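Local atomic coordinates of structural polyprotein, VP2 (Israeli acute paralysis virus, PDB entry 5CDD), a protein that probably serves as a structural building block of the virus shell, as one of the capsid proteins cut from a longer polyprotein. Residues C[75-80]-C[155-160]. Sequence-based numbering, arbitrary orientation.
Sequences VQVKLV and VQLYLF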
# COMPACT_ATOMS: atom_id res chain seq x y z
N VAL C 75 5.28 -56.07 11.58
CA VAL C 75 5.16 -57.52 11.55
C VAL C 75 4.99 -58.00 10.12
O VAL C 75 4.12 -57.53 9.39
CB VAL C 75 3.97 -58.00 12.39
CG1 VAL C 75 3.79 -59.51 12.24
CG2 VAL C 75 4.19 -57.64 13.85
N GLN C 76 5.84 -58.94 9.72
CA GLN C 76 5.80 -59.50 8.38
C GLN C 76 5.07 -60.84 8.42
O GLN C 76 5.37 -61.68 9.27
CB GLN C 76 7.22 -59.70 7.86
CG GLN C 76 7.43 -59.26 6.43
CD GLN C 76 7.30 -57.77 6.26
OE1 GLN C 76 8.00 -56.99 6.91
NE2 GLN C 76 6.40 -57.35 5.38
N VAL C 77 4.12 -61.03 7.52
CA VAL C 77 3.35 -62.27 7.48
C VAL C 77 3.37 -62.90 6.09
O VAL C 77 3.28 -62.21 5.08
CB VAL C 77 1.89 -62.04 7.89
CG1 VAL C 77 1.13 -63.35 7.88
CG2 VAL C 77 1.82 -61.39 9.26
N LYS C 78 3.47 -64.23 6.06
CA LYS C 78 3.48 -64.96 4.81
C LYS C 78 2.74 -66.28 4.96
O LYS C 78 3.01 -67.06 5.87
CB LYS C 78 4.91 -65.24 4.34
CG LYS C 78 4.97 -65.98 3.01
CD LYS C 78 6.39 -66.09 2.50
CE LYS C 78 6.41 -66.73 1.12
NZ LYS C 78 7.79 -66.77 0.55
N LEU C 79 1.78 -66.52 4.06
CA LEU C 79 1.01 -67.76 4.09
C LEU C 79 1.41 -68.62 2.91
O LEU C 79 1.29 -68.21 1.76
CB LEU C 79 -0.49 -67.46 4.00
CG LEU C 79 -1.13 -66.57 5.06
CD1 LEU C 79 -2.62 -66.48 4.81
CD2 LEU C 79 -0.86 -67.13 6.45
N VAL C 80 1.91 -69.82 3.19
CA VAL C 80 2.31 -70.74 2.14
C VAL C 80 1.20 -71.78 2.00
O VAL C 80 0.96 -72.58 2.90
CB VAL C 80 3.63 -71.45 2.46
CG1 VAL C 80 3.98 -72.42 1.34
CG2 VAL C 80 4.74 -70.42 2.63
N VAL C 155 -2.05 -54.94 17.71
CA VAL C 155 -2.74 -55.32 16.49
C VAL C 155 -3.18 -56.78 16.50
O VAL C 155 -2.45 -57.65 16.98
CB VAL C 155 -1.86 -55.05 15.25
CG1 VAL C 155 -0.57 -55.84 15.34
CG2 VAL C 155 -2.62 -55.39 13.98
N GLN C 156 -4.37 -57.04 15.96
CA GLN C 156 -4.91 -58.39 15.89
C GLN C 156 -4.97 -58.85 14.44
O GLN C 156 -5.44 -58.12 13.57
CB GLN C 156 -6.32 -58.43 16.49
CG GLN C 156 -6.39 -57.98 17.93
CD GLN C 156 -5.46 -58.75 18.83
OE1 GLN C 156 -5.52 -59.98 18.89
NE2 GLN C 156 -4.59 -58.05 19.53
N LEU C 157 -4.49 -60.06 14.18
CA LEU C 157 -4.50 -60.62 12.84
C LEU C 157 -5.58 -61.69 12.74
O LEU C 157 -5.72 -62.53 13.63
CB LEU C 157 -3.13 -61.22 12.51
CG LEU C 157 -2.95 -61.75 11.08
CD1 LEU C 157 -3.25 -60.65 10.08
CD2 LEU C 157 -1.52 -62.25 10.91
N TYR C 158 -6.35 -61.66 11.66
CA TYR C 158 -7.43 -62.61 11.46
C TYR C 158 -7.42 -63.27 10.08
O TYR C 158 -6.97 -62.67 9.10
CB TYR C 158 -8.78 -61.91 11.65
CG TYR C 158 -9.06 -61.42 13.06
CD1 TYR C 158 -9.35 -62.32 14.08
CD2 TYR C 158 -9.03 -60.06 13.36
CE1 TYR C 158 -9.60 -61.87 15.38
CE2 TYR C 158 -9.28 -59.60 14.65
CZ TYR C 158 -9.57 -60.52 15.66
OH TYR C 158 -9.82 -60.08 16.94
N LEU C 159 -7.91 -64.51 10.02
CA LEU C 159 -8.00 -65.26 8.77
C LEU C 159 -9.46 -65.68 8.61
O LEU C 159 -9.94 -66.58 9.29
CB LEU C 159 -7.10 -66.50 8.82
CG LEU C 159 -7.10 -67.37 7.56
CD1 LEU C 159 -6.65 -66.55 6.36
CD2 LEU C 159 -6.19 -68.56 7.76
N PHE C 160 -10.16 -64.99 7.71
CA PHE C 160 -11.57 -65.25 7.46
C PHE C 160 -11.85 -65.97 6.14
O PHE C 160 -11.14 -65.77 5.16
CB PHE C 160 -12.35 -63.93 7.44
CG PHE C 160 -12.29 -63.16 8.73
CD1 PHE C 160 -12.99 -63.59 9.85
CD2 PHE C 160 -11.56 -61.98 8.81
CE1 PHE C 160 -12.97 -62.85 11.03
CE2 PHE C 160 -11.53 -61.23 9.98
CZ PHE C 160 -12.24 -61.67 11.10
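Two facing sheets of a picornavirus-type capsid beta-sandwich meet where Val77 and Leu79 on strand 68-81 touch Leu157 and Leu159 on strand 155-161. The two strands belong to different sheets, and no hydrogen bond joins the segments. The CA atoms of Val77 and Leu157 are 9.6 Å apart, and those of Leu79 and Leu159 are 10.5 Å apart. The ends of Val77 and Leu157 meet head-on between the sheets: the CD2 methyl of Leu157 lies 3.8 Å from CG2 of Val77 and 4.2 Å from its CG1, so one leucine branch meets both valine methyls. Leu157 has CG anti to its backbone N (chi1 -175°), and its chi2 of 56° turns CD1 aside and leaves CD2 anti to CA, stretched out toward the valine. The second pair stands farther apart. There, CD1 of Leu79 comes within 4.3 Å of CD1 of Leu159. All four side chains are buried and apolar, and the contact lies close to the centre of the chain. Neighbouring strands add to the packing: Leu157 also touches Met134 in the opposite sheet and Trp49 in its own, while Val77 rests on Met183. On the face of strand 68-81 turned away from the core, Gln76 OE1 accepts a hydrogen bond from Ser186 OG. Apolar side chains meeting between two facing antiparallel sheets are typical of the jelly-roll beta-sandwich of picornavirus-like capsid proteins.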